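Long-range contacts in uncharacterized protein (Bacteroides ovatus CL02T12C04, PDB 6PTM), which probably hydrolyses carrageenan oligosaccharides as an exo-acting glycoside hydrolase of family 42: residues Cys291-Trp296 with Lys394-Leu399; Glu314-Trp319 with Phe361-Phe366; Phe366-Val371 with Gly408-Ala413; Ile574-His579 with Thr620-Lys625. One frame throughout, in Å; residues are numbered along the deposited sequence.

Contact 1 of 4, residues Cys291-Trp296 with Lys394-Leu399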
loop_
_atom_site.group_PDB
_atom_site.type_symbol
_atom_site.label_atom_id
_atom_site.label_comp_id
_atom_site.label_asym_id
_atom_site.label_seq_id
_atom_site.Cartn_x
_atom_site.Cartn_y
_atom_site.Cartn_z
ATOM N N CYS A 291 12.217 5.450 6.773
ATOM C CA CYS A 291 11.500 5.755 8.026
ATOM C C CYS A 291 10.183 4.968 8.081
ATOM O O CYS A 291 9.476 4.885 7.045
ATOM C CB CYS A 291 11.195 7.250 8.137
ATOM S SG CYS A 291 10.664 7.764 9.795
ATOM N N ASN A 292 9.860 4.496 9.282
ATOM C CA ASN A 292 8.561 3.924 9.717
ATOM C C ASN A 292 7.499 5.031 9.911
ATOM O O ASN A 292 7.627 5.792 10.880
ATOM C CB ASN A 292 8.802 3.203 11.047
ATOM C CG ASN A 292 7.602 2.430 11.531
ATOM O OD1 ASN A 292 7.474 1.204 11.327
ATOM N ND2 ASN A 292 6.723 3.149 12.177
ATOM N N GLU A 293 6.435 5.043 9.106
ATOM C CA GLU A 293 5.221 5.900 9.269
ATOM C C GLU A 293 5.643 7.312 9.646
ATOM O O GLU A 293 5.251 7.838 10.693
ATOM C CB GLU A 293 4.261 5.352 10.326
ATOM C CG GLU A 293 3.663 4.003 9.936
ATOM C CD GLU A 293 2.400 3.641 10.709
ATOM O OE1 GLU A 293 2.231 4.179 11.829
ATOM O OE2 GLU A 293 1.611 2.836 10.194
ATOM N N PRO A 294 6.519 7.942 8.843
ATOM C CA PRO A 294 6.884 9.340 9.080
ATOM C C PRO A 294 5.677 10.282 8.932
ATOM O O PRO A 294 4.755 10.013 8.123
ATOM C CB PRO A 294 7.923 9.609 7.979
ATOM C CG PRO A 294 7.447 8.718 6.876
ATOM C CD PRO A 294 7.123 7.420 7.601
ATOM N N HIS A 295 5.681 11.336 9.755
ATOM C CA HIS A 295 4.754 12.481 9.661
ATOM C C HIS A 295 5.222 13.545 10.644
ATOM O O HIS A 295 5.828 13.179 11.708
ATOM C CB HIS A 295 3.279 12.065 9.821
ATOM C CG HIS A 295 3.005 10.991 10.836
ATOM N ND1 HIS A 295 2.787 11.274 12.159
ATOM C CD2 HIS A 295 2.832 9.649 10.708
ATOM C CE1 HIS A 295 2.555 10.154 12.822
ATOM N NE2 HIS A 295 2.546 9.138 11.955
ATOM N N TRP A 296 5.013 14.790 10.229
ATOM C CA TRP A 296 5.396 16.032 10.938
ATOM C C TRP A 296 4.158 16.906 11.080
ATOM O O TRP A 296 4.184 18.080 10.629
ATOM C CB TRP A 296 6.535 16.725 10.189
ATOM C CG TRP A 296 7.848 16.015 10.344
ATOM C CD1 TRP A 296 8.828 16.321 11.239
ATOM C CD2 TRP A 296 8.324 14.865 9.621
ATOM N NE1 TRP A 296 9.885 15.470 11.109
ATOM C CE2 TRP A 296 9.624 14.585 10.106
ATOM C CE3 TRP A 296 7.820 14.101 8.567
ATOM C CZ2 TRP A 296 10.396 13.538 9.621
ATOM C CZ3 TRP A 296 8.584 13.067 8.078
ATOM C CH2 TRP A 296 9.851 12.784 8.603
ATOM N N LYS A 394 8.134 3.819 4.552
ATOM C CA LYS A 394 6.879 3.158 5.004
ATOM C C LYS A 394 5.806 4.243 5.188
ATOM O O LYS A 394 5.468 4.623 6.331
ATOM C CB LYS A 394 7.117 2.319 6.249
ATOM C CG LYS A 394 5.866 1.589 6.728
ATOM C CD LYS A 394 6.004 0.971 8.069
ATOM C CE LYS A 394 7.058 -0.129 8.098
ATOM N NZ LYS A 394 7.098 -0.819 9.417
ATOM N N ILE A 395 5.319 4.759 4.067
ATOM C CA ILE A 395 4.346 5.883 4.049
ATOM C C ILE A 395 2.962 5.326 4.364
ATOM O O ILE A 395 2.585 4.316 3.760
ATOM C CB ILE A 395 4.346 6.592 2.690
ATOM C CG1 ILE A 395 5.686 7.277 2.414
ATOM C CG2 ILE A 395 3.178 7.551 2.617
ATOM C CD1 ILE A 395 5.853 7.620 0.953
ATOM N N MET A 396 2.222 6.004 5.240
ATOM C CA MET A 396 0.803 5.656 5.494
ATOM C C MET A 396 -0.013 6.197 4.328
ATOM O O MET A 396 -0.133 7.396 4.197
ATOM C CB MET A 396 0.328 6.297 6.796
ATOM C CG MET A 396 1.009 5.726 8.018
ATOM S SD MET A 396 0.936 6.892 9.387
ATOM C CE MET A 396 -0.822 7.303 9.450
ATOM N N PRO A 397 -0.625 5.387 3.448
ATOM C CA PRO A 397 -1.303 5.947 2.279
ATOM C C PRO A 397 -2.443 6.918 2.596
ATOM O O PRO A 397 -2.740 7.714 1.751
ATOM C CB PRO A 397 -1.865 4.718 1.580
ATOM C CG PRO A 397 -0.904 3.630 1.975
ATOM C CD PRO A 397 -0.581 3.924 3.423
ATOM N N ASN A 398 -3.073 6.805 3.767
ATOM C CA ASN A 398 -4.213 7.682 4.167
ATOM C C ASN A 398 -3.705 9.132 4.356
ATOM O O ASN A 398 -4.546 10.033 4.310
ATOM C CB ASN A 398 -5.057 7.114 5.340
ATOM C CG ASN A 398 -4.397 7.036 6.700
ATOM O OD1 ASN A 398 -3.237 7.383 6.885
ATOM N ND2 ASN A 398 -5.168 6.665 7.706
ATOM N N LEU A 399 -2.397 9.384 4.449
ATOM C CA LEU A 399 -1.884 10.780 4.469
ATOM C C LEU A 399 -2.056 11.432 3.088
ATOM O O LEU A 399 -1.973 12.638 3.008
ATOM C CB LEU A 399 -0.441 10.817 4.964
ATOM C CG LEU A 399 -0.209 10.404 6.410
ATOM C CD1 LEU A 399 1.255 10.505 6.772
ATOM C CD2 LEU A 399 -1.037 11.269 7.345
HETATM O O HOH W 1 3.491 7.964 7.097
#
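Lys394 and Asn292 run side by side from neighbouring parallel strands, and the lysine closes the pair by donating from NZ to Asn292 OD1 at 2.8 Å. The donor stands 31° out of the amide's carbonyl plane. With CG anti to the backbone N (chi1 -178°), the lysine chain follows the asparagine and then bends at chi3 to deliver its ammonium; the same nitrogen forms a salt bridge with Glu470, so two side chains hold it. Along the backbone, Lys394 N donates to Cys291 O at 3.0 Å, while Glu293 N returns only a weak bond to Lys394 O. Strands 288-292 and 391-394 are neighbours in the β/α barrel expected of family 42, where the glutamate of an Asn-Glu pair at the end of such a strand is usually the acid/base; Asn292-Glu293 sits in a place consistent with that, by family resemblance only. Beyond the strands, Met396 lies across the Glu293 side chain at about a right angle, its CG 3.7 Å from Glu293 OE2. Its sulfur meets the His295 ring obliquely, SD being 3.6 Å from His295 CD2. Leu399 CD1 packs 4.0 Å from His295 CB. A water donates to Pro294 O and accepts from Met396 N, bridging the diverging backbones.

Contact 2 of 4, residues Glu314-Trp319 with Phe361-Phe366; sequences EEFRKW and FDFMAF
Phe366 meets both Phe316 and Trp319 where helices 310-324 and 358-385 cross, their local axes 106° apart and 10.3 Å at closest approach. Phe316 CB sits over one face of the Phe366 ring, 3.8 Å from its centroid, and Phe316 CD1 comes within 3.3 Å of Phe366 CG. Trp319, with CG anti to the backbone N (chi1 -178°), lays its indole along the other helix: Phe366 CA lies over the five-membered ring, to whose face Phe366 also turns an offset edge, and Trp319 CZ2 meets Ala365 CB at 3.7 Å. Phe363 completes the aromatic cluster by directing its edge at the face of Phe316, the planes 72° apart. Trp319 NE1 bonds to Asp369. Putting an alanine at Trp319 would probably uncover Phe366 and Ala365 and leave Asp369 without its indole donor. The looser rim lies at Glu315, which offers CB to Phe366 CZ at 3.9 Å but leads its carboxylate away toward exposed Lys318, in a weak salt bridge. With no hydrogen bond crossing between the two segments, cohesion here rests on ring faces, ring edges and C-H groups; the salt bridges of segment 314-319 stay outside, while the buried Asp362 carboxylate is satisfied by Tyr653, His324 and Trp334.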
loop_
_atom_site.group_PDB
_atom_site.type_symbol
_atom_site.label_atom_id
_atom_site.label_comp_id
_atom_site.label_asym_id
_atom_site.label_seq_id
_atom_site.Cartn_x
_atom_site.Cartn_y
_atom_site.Cartn_z
ATOM N N GLU A 314 13.865 28.739 10.187
ATOM C CA GLU A 314 14.910 29.376 9.342
ATOM C C GLU A 314 14.876 28.768 7.924
ATOM O O GLU A 314 14.978 29.525 6.939
ATOM C CB GLU A 314 16.269 29.306 10.057
ATOM C CG GLU A 314 17.399 29.978 9.284
ATOM C CD GLU A 314 17.207 31.454 8.950
ATOM O OE1 GLU A 314 16.448 32.182 9.672
ATOM O OE2 GLU A 314 17.776 31.863 7.938
ATOM N N GLU A 315 14.666 27.451 7.787
ATOM C CA GLU A 315 14.522 26.840 6.441
ATOM C C GLU A 315 13.245 27.376 5.781
ATOM O O GLU A 315 13.274 27.735 4.576
ATOM C CB GLU A 315 14.566 25.310 6.531
ATOM C CG GLU A 315 15.932 24.797 6.936
ATOM C CD GLU A 315 17.069 25.260 6.050
ATOM O OE1 GLU A 315 17.006 25.010 4.848
ATOM O OE2 GLU A 315 17.964 25.956 6.562
ATOM N N PHE A 316 12.177 27.526 6.550
ATOM C CA PHE A 316 10.916 28.128 6.048
ATOM C C PHE A 316 11.169 29.511 5.408
ATOM O O PHE A 316 10.615 29.788 4.331
ATOM C CB PHE A 316 9.865 28.180 7.166
ATOM C CG PHE A 316 8.476 28.602 6.752
ATOM C CD1 PHE A 316 7.921 28.238 5.536
ATOM C CD2 PHE A 316 7.693 29.336 7.629
ATOM C CE1 PHE A 316 6.629 28.631 5.196
ATOM C CE2 PHE A 316 6.384 29.684 7.310
ATOM C CZ PHE A 316 5.856 29.326 6.088
ATOM N N ARG A 317 11.925 30.388 6.064
ATOM C CA ARG A 317 12.226 31.757 5.528
ATOM C C ARG A 317 12.938 31.607 4.174
ATOM O O ARG A 317 12.594 32.339 3.224
ATOM C CB ARG A 317 13.086 32.551 6.517
ATOM C CG ARG A 317 12.446 32.825 7.876
ATOM C CD ARG A 317 13.423 33.573 8.781
ATOM N NE ARG A 317 12.795 33.862 10.047
ATOM C CZ ARG A 317 13.170 33.327 11.205
ATOM N NH1 ARG A 317 14.207 32.514 11.254
ATOM N NH2 ARG A 317 12.488 33.565 12.308
ATOM N N LYS A 318 13.864 30.646 4.057
ATOM C CA LYS A 318 14.554 30.342 2.778
ATOM C C LYS A 318 13.558 29.853 1.726
ATOM O O LYS A 318 13.593 30.328 0.572
ATOM C CB LYS A 318 15.669 29.339 3.048
ATOM C CG LYS A 318 16.853 29.950 3.780
ATOM C CD LYS A 318 17.900 28.926 4.247
ATOM C CE LYS A 318 18.995 29.549 5.082
ATOM N NZ LYS A 318 19.992 28.524 5.456
ATOM N N TRP A 319 12.682 28.928 2.081
ATOM C CA TRP A 319 11.642 28.410 1.149
ATOM C C TRP A 319 10.737 29.582 0.711
ATOM O O TRP A 319 10.423 29.682 -0.485
ATOM C CB TRP A 319 10.843 27.312 1.866
ATOM C CG TRP A 319 9.787 26.676 1.023
ATOM C CD1 TRP A 319 9.889 25.475 0.387
ATOM C CD2 TRP A 319 8.467 27.170 0.768
ATOM N NE1 TRP A 319 8.732 25.197 -0.267
ATOM C CE2 TRP A 319 7.844 26.221 -0.066
ATOM C CE3 TRP A 319 7.744 28.308 1.153
ATOM C CZ2 TRP A 319 6.548 26.398 -0.542
ATOM C CZ3 TRP A 319 6.462 28.474 0.684
ATOM C CH2 TRP A 319 5.870 27.531 -0.139
ATOM N N PHE A 361 -1.124 27.893 3.710
ATOM C CA PHE A 361 -0.748 27.169 2.491
ATOM C C PHE A 361 0.775 27.005 2.464
ATOM O O PHE A 361 1.301 25.914 2.207
ATOM C CB PHE A 361 -1.214 27.900 1.234
ATOM C CG PHE A 361 -0.707 27.148 0.046
ATOM C CD1 PHE A 361 0.539 27.414 -0.473
ATOM C CD2 PHE A 361 -1.417 26.066 -0.429
ATOM C CE1 PHE A 361 1.050 26.658 -1.510
ATOM C CE2 PHE A 361 -0.897 25.287 -1.443
ATOM C CZ PHE A 361 0.335 25.584 -1.984
ATOM N N ASP A 362 1.466 28.118 2.667
ATOM C CA ASP A 362 2.944 28.207 2.640
ATOM C C ASP A 362 3.518 27.255 3.678
ATOM O O ASP A 362 4.513 26.555 3.355
ATOM C CB ASP A 362 3.410 29.643 2.839
ATOM C CG ASP A 362 3.297 30.487 1.574
ATOM O OD1 ASP A 362 3.001 29.906 0.483
ATOM O OD2 ASP A 362 3.455 31.705 1.689
ATOM N N PHE A 363 2.959 27.254 4.888
ATOM C CA PHE A 363 3.491 26.413 5.986
ATOM C C PHE A 363 3.401 24.927 5.572
ATOM O O PHE A 363 4.387 24.169 5.730
ATOM C CB PHE A 363 2.746 26.705 7.284
ATOM C CG PHE A 363 3.512 26.280 8.501
ATOM C CD1 PHE A 363 4.249 27.202 9.219
ATOM C CD2 PHE A 363 3.451 24.966 8.948
ATOM C CE1 PHE A 363 4.999 26.796 10.313
ATOM C CE2 PHE A 363 4.174 24.572 10.065
ATOM C CZ PHE A 363 4.952 25.488 10.742
ATOM N N MET A 364 2.251 24.510 5.032
ATOM C CA MET A 364 1.998 23.088 4.709
ATOM C C MET A 364 2.850 22.688 3.494
ATOM O O MET A 364 3.386 21.557 3.500
ATOM C CB MET A 364 0.514 22.814 4.436
ATOM C CG MET A 364 -0.402 23.076 5.607
ATOM S SD MET A 364 0.269 22.571 7.185
ATOM C CE MET A 364 -1.045 23.142 8.268
ATOM N N ALA A 365 2.999 23.590 2.513
ATOM C CA ALA A 365 3.772 23.362 1.277
ATOM C C ALA A 365 5.255 23.230 1.649
ATOM O O ALA A 365 5.903 22.273 1.194
ATOM C CB ALA A 365 3.519 24.499 0.311
ATOM N N PHE A 366 5.737 24.131 2.514
ATOM C CA PHE A 366 7.113 24.099 3.044
ATOM C C PHE A 366 7.301 22.773 3.799
ATOM O O PHE A 366 8.342 22.122 3.609
ATOM C CB PHE A 366 7.427 25.312 3.925
ATOM C CG PHE A 366 8.595 25.043 4.847
ATOM C CD1 PHE A 366 9.876 24.927 4.338
ATOM C CD2 PHE A 366 8.419 24.831 6.201
ATOM C CE1 PHE A 366 10.946 24.620 5.162
ATOM C CE2 PHE A 366 9.493 24.540 7.033
ATOM C CZ PHE A 366 10.761 24.443 6.509
#

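Contact 3 of 4, residues Phe366-Val371 with Gly408-Ala413. With EDO (1,2-ethanediol), chain C.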
loop_
_atom_site.group_PDB
_atom_site.type_symbol
_atom_site.label_atom_id
_atom_site.label_comp_id
_atom_site.label_asym_id
_atom_site.label_seq_id
_atom_site.Cartn_x
_atom_site.Cartn_y
_atom_site.Cartn_z
ATOM N N PHE A 366 5.737 24.131 2.514
ATOM C CA PHE A 366 7.113 24.099 3.044
ATOM C C PHE A 366 7.301 22.773 3.799
ATOM O O PHE A 366 8.342 22.122 3.609
ATOM C CB PHE A 366 7.427 25.312 3.925
ATOM C CG PHE A 366 8.595 25.043 4.847
ATOM C CD1 PHE A 366 9.876 24.927 4.338
ATOM C CD2 PHE A 366 8.419 24.831 6.201
ATOM C CE1 PHE A 366 10.946 24.620 5.162
ATOM C CE2 PHE A 366 9.493 24.540 7.033
ATOM C CZ PHE A 366 10.761 24.443 6.509
ATOM N N ASN A 367 6.338 22.388 4.650
ATOM C CA ASN A 367 6.522 21.197 5.504
ATOM C C ASN A 367 6.731 19.976 4.571
ATOM O O ASN A 367 7.625 19.138 4.833
ATOM C CB ASN A 367 5.346 21.022 6.474
ATOM C CG ASN A 367 5.633 20.063 7.621
ATOM O OD1 ASN A 367 6.762 20.000 8.093
ATOM N ND2 ASN A 367 4.624 19.337 8.083
ATOM N N MET A 368 5.946 19.872 3.504
ATOM C CA MET A 368 6.123 18.797 2.509
ATOM C C MET A 368 7.515 18.852 1.877
ATOM O O MET A 368 8.195 17.799 1.877
ATOM C CB MET A 368 5.074 18.894 1.418
ATOM C CG MET A 368 3.724 18.320 1.830
ATOM S SD MET A 368 2.662 18.547 0.387
ATOM C CE MET A 368 1.090 18.014 1.057
ATOM N N ASP A 369 7.909 20.023 1.378
ATOM C CA ASP A 369 9.191 20.220 0.658
ATOM C C ASP A 369 10.362 19.913 1.593
ATOM O O ASP A 369 11.290 19.279 1.121
ATOM C CB ASP A 369 9.249 21.591 -0.024
ATOM C CG ASP A 369 8.261 21.714 -1.181
ATOM O OD1 ASP A 369 7.613 20.690 -1.510
ATOM O OD2 ASP A 369 8.143 22.821 -1.756
ATOM N N ARG A 370 10.332 20.298 2.866
ATOM C CA ARG A 370 11.521 20.055 3.720
ATOM C C ARG A 370 11.559 18.578 4.100
ATOM O O ARG A 370 12.643 18.056 4.398
ATOM C CB ARG A 370 11.551 20.926 4.977
ATOM C CG ARG A 370 10.382 20.707 5.925
ATOM C CD ARG A 370 10.843 20.546 7.334
ATOM N NE ARG A 370 9.702 20.299 8.208
ATOM C CZ ARG A 370 9.792 20.129 9.526
ATOM N NH1 ARG A 370 8.690 19.902 10.222
ATOM N NH2 ARG A 370 10.966 20.228 10.143
ATOM N N VAL A 371 10.394 17.936 4.161
ATOM C CA VAL A 371 10.377 16.485 4.470
ATOM C C VAL A 371 10.920 15.736 3.258
ATOM O O VAL A 371 11.747 14.844 3.438
ATOM C CB VAL A 371 8.974 16.009 4.900
ATOM C CG1 VAL A 371 8.885 14.493 4.883
ATOM C CG2 VAL A 371 8.630 16.583 6.272
ATOM N N GLY A 408 3.429 16.838 6.119
ATOM C CA GLY A 408 4.681 17.045 5.360
ATOM C C GLY A 408 4.940 15.885 4.398
ATOM O O GLY A 408 6.035 15.801 3.796
ATOM N N ILE A 409 3.955 14.999 4.254
ATOM C CA ILE A 409 4.048 13.836 3.347
ATOM C C ILE A 409 3.426 14.203 2.003
ATOM O O ILE A 409 2.157 14.340 1.903
ATOM C CB ILE A 409 3.394 12.601 3.992
ATOM C CG1 ILE A 409 4.117 12.243 5.289
ATOM C CG2 ILE A 409 3.357 11.441 3.016
ATOM C CD1 ILE A 409 5.630 12.047 5.176
ATOM N N ASP A 410 4.300 14.279 1.008
ATOM C CA ASP A 410 3.975 14.542 -0.413
ATOM C C ASP A 410 4.083 13.193 -1.126
ATOM O O ASP A 410 5.194 12.808 -1.474
ATOM C CB ASP A 410 4.901 15.626 -0.966
ATOM C CG ASP A 410 4.694 16.012 -2.431
ATOM O OD1 ASP A 410 4.016 15.253 -3.177
ATOM O OD2 ASP A 410 5.229 17.058 -2.827
ATOM N N LEU A 411 2.989 12.456 -1.242
ATOM C CA LEU A 411 3.045 11.055 -1.738
ATOM C C LEU A 411 3.654 11.043 -3.149
ATOM O O LEU A 411 4.388 10.093 -3.504
ATOM C CB LEU A 411 1.637 10.431 -1.732
ATOM C CG LEU A 411 1.564 8.959 -2.129
ATOM C CD1 LEU A 411 2.539 8.122 -1.335
ATOM C CD2 LEU A 411 0.158 8.405 -1.947
ATOM N N GLU A 412 3.314 12.017 -3.985
ATOM C CA GLU A 412 3.848 12.043 -5.361
ATOM C C GLU A 412 5.371 12.168 -5.292
ATOM O O GLU A 412 6.063 11.365 -5.921
ATOM C CB GLU A 412 3.335 13.230 -6.161
ATOM C CG GLU A 412 4.030 13.330 -7.495
ATOM C CD GLU A 412 3.361 14.282 -8.480
ATOM O OE1 GLU A 412 2.820 15.282 -7.979
ATOM O OE2 GLU A 412 3.397 14.050 -9.721
ATOM N N ALA A 413 5.874 13.142 -4.535
ATOM C CA ALA A 413 7.324 13.437 -4.540
ATOM C C ALA A 413 8.049 12.238 -3.916
ATOM O O ALA A 413 9.057 11.800 -4.471
ATOM C CB ALA A 413 7.623 14.740 -3.845
HETATM C C1 EDO C . 4.376 21.640 -1.837
HETATM O O1 EDO C . 5.234 21.116 -2.808
HETATM C C2 EDO C . 3.190 22.269 -2.498
HETATM O O2 EDO C . 3.470 23.487 -3.155
HETATM O O HOH W 2 7.608 17.987 -1.672
#
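Met368 and Gly408 bring their backbones unusually close, CA to CA 3.6 Å, where the loop ahead of helix 411-417 runs against helix 358-385. Gly408 O receives an almost straight CA-H...O contact from Met368 CA, at 3.3 Å with an angle of 170° at the hydrogen, and Val371 CB presses on the same oxygen at 3.1 Å. Glycine suits the site twice over: its phi is positive (80°), and any CB would collide with Val371 CG2. Met368 carries most of the side-chain packing; extended beyond CG, it runs alongside the loop, CG near Gly408 C, so that SD lies 3.9 Å from Asp410 CB while CE approaches Ile409 O. Val371 CG1 meets Ile409 CD1 more loosely. On the helix, Arg370 fixes the Asn367 amide by directing both NE and NH1, in its guanidinium plane, to the one oxygen OD1, which leaves Asn367 ND2 turned to Trp296 O. Asp410 is the N-cap of helix 411-417, its OD1 accepting from Ala413 N at 3.1 Å. Its other oxygen, OD2, has a salt bridge to Lys570 and takes a water that also donates to Asp369 OD1. Asp369 OD1 also accepts from O1 of a bound ethanediol at 2.7 Å. Two carboxylates only 4.5 Å apart (Asp369 OD1 to Asp410 OD2) would be expected to repel, and the lysine and the shared water are likely to offset much of that cost.

Contact 4 of 4, residues Ile574-His579 with Thr620-Lys625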
loop_
_atom_site.group_PDB
_atom_site.type_symbol
_atom_site.label_atom_id
_atom_site.label_comp_id
_atom_site.label_asym_id
_atom_site.label_seq_id
_atom_site.Cartn_x
_atom_site.Cartn_y
_atom_site.Cartn_z
ATOM N N ILE A 574 -4.362 21.067 -0.048
ATOM C CA ILE A 574 -3.879 21.850 1.119
ATOM C C ILE A 574 -4.956 22.867 1.543
ATOM O O ILE A 574 -5.154 23.009 2.744
ATOM C CB ILE A 574 -2.507 22.480 0.833
ATOM C CG1 ILE A 574 -1.419 21.401 0.661
ATOM C CG2 ILE A 574 -2.165 23.468 1.944
ATOM C CD1 ILE A 574 -0.049 21.959 0.211
ATOM N N ASN A 575 -5.620 23.550 0.605
ATOM C CA ASN A 575 -6.548 24.676 0.911
ATOM C C ASN A 575 -7.940 24.152 1.306
ATOM O O ASN A 575 -8.618 24.837 2.062
ATOM C CB ASN A 575 -6.698 25.650 -0.259
ATOM C CG ASN A 575 -5.527 26.592 -0.400
ATOM O OD1 ASN A 575 -5.319 27.394 0.502
ATOM N ND2 ASN A 575 -4.787 26.509 -1.516
ATOM N N LYS A 576 -8.357 22.965 0.874
ATOM C CA LYS A 576 -9.738 22.475 1.147
ATOM C C LYS A 576 -9.746 21.487 2.318
ATOM O O LYS A 576 -8.785 20.748 2.520
ATOM C CB LYS A 576 -10.358 21.837 -0.095
ATOM C CG LYS A 576 -10.724 22.762 -1.233
ATOM C CD LYS A 576 -11.145 22.008 -2.474
ATOM C CE LYS A 576 -12.225 20.965 -2.199
ATOM N NZ LYS A 576 -12.644 20.250 -3.432
ATOM N N ALA A 577 -10.816 21.531 3.105
ATOM C CA ALA A 577 -11.018 20.664 4.275
ATOM C C ALA A 577 -11.203 19.232 3.771
ATOM O O ALA A 577 -10.737 18.327 4.445
ATOM C CB ALA A 577 -12.224 21.135 5.073
ATOM N N GLU A 578 -11.863 19.055 2.632
ATOM C CA GLU A 578 -12.410 17.733 2.210
ATOM C C GLU A 578 -12.185 17.486 0.715
ATOM O O GLU A 578 -13.096 16.965 0.053
ATOM C CB GLU A 578 -13.901 17.691 2.569
ATOM C CG GLU A 578 -14.168 17.827 4.058
ATOM C CD GLU A 578 -15.642 17.667 4.400
ATOM O OE1 GLU A 578 -16.459 18.249 3.705
ATOM O OE2 GLU A 578 -15.948 16.958 5.350
ATOM N N HIS A 579 -10.984 17.774 0.202
ATOM C CA HIS A 579 -10.694 17.608 -1.231
ATOM C C HIS A 579 -10.762 16.112 -1.603
ATOM O O HIS A 579 -11.231 15.793 -2.701
ATOM C CB HIS A 579 -9.343 18.205 -1.597
ATOM C CG HIS A 579 -9.153 18.143 -3.070
ATOM N ND1 HIS A 579 -10.065 18.711 -3.929
ATOM C CD2 HIS A 579 -8.217 17.549 -3.840
ATOM C CE1 HIS A 579 -9.711 18.480 -5.177
ATOM N NE2 HIS A 579 -8.549 17.805 -5.158
ATOM N N THR A 620 -11.878 20.957 -8.319
ATOM C CA THR A 620 -10.479 21.399 -8.123
ATOM C C THR A 620 -10.418 22.905 -8.379
ATOM O O THR A 620 -9.782 23.348 -9.339
ATOM C CB THR A 620 -9.563 20.516 -8.984
ATOM O OG1 THR A 620 -9.840 19.136 -8.680
ATOM C CG2 THR A 620 -8.098 20.805 -8.755
ATOM N N PRO A 621 -11.055 23.739 -7.522
ATOM C CA PRO A 621 -11.169 25.176 -7.779
ATOM C C PRO A 621 -9.817 25.883 -7.631
ATOM O O PRO A 621 -9.619 26.834 -8.342
ATOM C CB PRO A 621 -12.152 25.676 -6.712
ATOM C CG PRO A 621 -11.971 24.716 -5.563
ATOM C CD PRO A 621 -11.644 23.387 -6.221
ATOM N N TYR A 622 -8.953 25.403 -6.731
ATOM C CA TYR A 622 -7.552 25.875 -6.572
ATOM C C TYR A 622 -6.598 25.092 -7.481
ATOM O O TYR A 622 -6.593 23.835 -7.484
ATOM C CB TYR A 622 -7.053 25.688 -5.143
ATOM C CG TYR A 622 -7.831 26.376 -4.058
ATOM C CD1 TYR A 622 -7.381 27.570 -3.539
ATOM C CD2 TYR A 622 -8.905 25.752 -3.420
ATOM C CE1 TYR A 622 -8.019 28.181 -2.477
ATOM C CE2 TYR A 622 -9.565 26.346 -2.356
ATOM C CZ TYR A 622 -9.138 27.587 -1.907
ATOM O OH TYR A 622 -9.703 28.192 -0.828
ATOM N N ALA A 623 -5.795 25.802 -8.280
ATOM C CA ALA A 623 -4.731 25.174 -9.079
ATOM C C ALA A 623 -3.535 26.106 -9.107
ATOM O O ALA A 623 -3.729 27.329 -9.089
ATOM C CB ALA A 623 -5.204 24.851 -10.466
ATOM N N PHE A 624 -2.336 25.536 -9.164
ATOM C CA PHE A 624 -1.104 26.293 -9.502
ATOM C C PHE A 624 -1.307 26.821 -10.924
ATOM O O PHE A 624 -1.866 26.077 -11.787
ATOM C CB PHE A 624 0.143 25.415 -9.361
ATOM C CG PHE A 624 0.413 24.928 -7.955
ATOM C CD1 PHE A 624 0.876 25.798 -6.993
ATOM C CD2 PHE A 624 0.158 23.616 -7.585
ATOM C CE1 PHE A 624 1.089 25.368 -5.688
ATOM C CE2 PHE A 624 0.394 23.177 -6.286
ATOM C CZ PHE A 624 0.861 24.055 -5.336
ATOM N N LYS A 625 -0.824 28.030 -11.205
ATOM C CA LYS A 625 -0.753 28.471 -12.625
ATOM C C LYS A 625 -0.047 27.370 -13.445
ATOM O O LYS A 625 -0.495 27.057 -14.556
ATOM C CB LYS A 625 -0.110 29.860 -12.760
ATOM C CG LYS A 625 -0.323 30.534 -14.124
ATOM C CD LYS A 625 0.177 31.987 -14.248
HETATM O O HOH W 3 -7.772 17.517 -7.784
#
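Asn575 and Tyr622 face each other with CA atoms 7.6 Å apart, and no hydrogen bond joins the two segments directly. Asn575 CB stands over the centre of the tyrosine ring, 3.5 Å from its centroid, and the amide lies nearly parallel to that ring, the planes 16° apart; Asn575 ND2 is held by Ala571 O and Glu652 O. Lys576 passes the ring obliquely, CG being 3.9 Å from Tyr622 CE2, and brushes Pro621 with its CD. A bend at chi3 (51°) then carries its NZ into the plane of the His579 ring, 3.0 Å from ND1, with Lys619 O and Asp582 as further partners. A water links His579 NE2 with Thr620 OG1, the hydroxyl being also hydrogen-bonded to Tyr618 O. A serine in place of Tyr622 would probably leave the Asn575 amide and the Lys576 chain without the surface they pack on. The contact ties the end of helix 570-575 to the loop between strand 614-617 and helix 625-636, while helix 358-385 touches both segments, Phe361 meeting Ile574 and Phe624.

In the fold
The four contacts illustrate how one long helix can tie an enzyme's parts together. Contact 1 joins two neighbouring parallel strands of the presumed β/α barrel, and contact 3 lies about 11 Å away, centre to centre. Along the chain these two interlock, their segments alternating, while contact 2 falls between the two segments of contact 1. Contacts 2 and 3 share Phe366 and helix 358-385, with centres again about 11 Å apart. Contact 4 comes last, beside the five-stranded parallel sheet that follows the barrel, and touches contact 2 through Phe361 and Ile574, centres about 18 Å apart. Helix 358-385 thus connects the barrel wall, the peripheral helix 310-324 and the later α/β region.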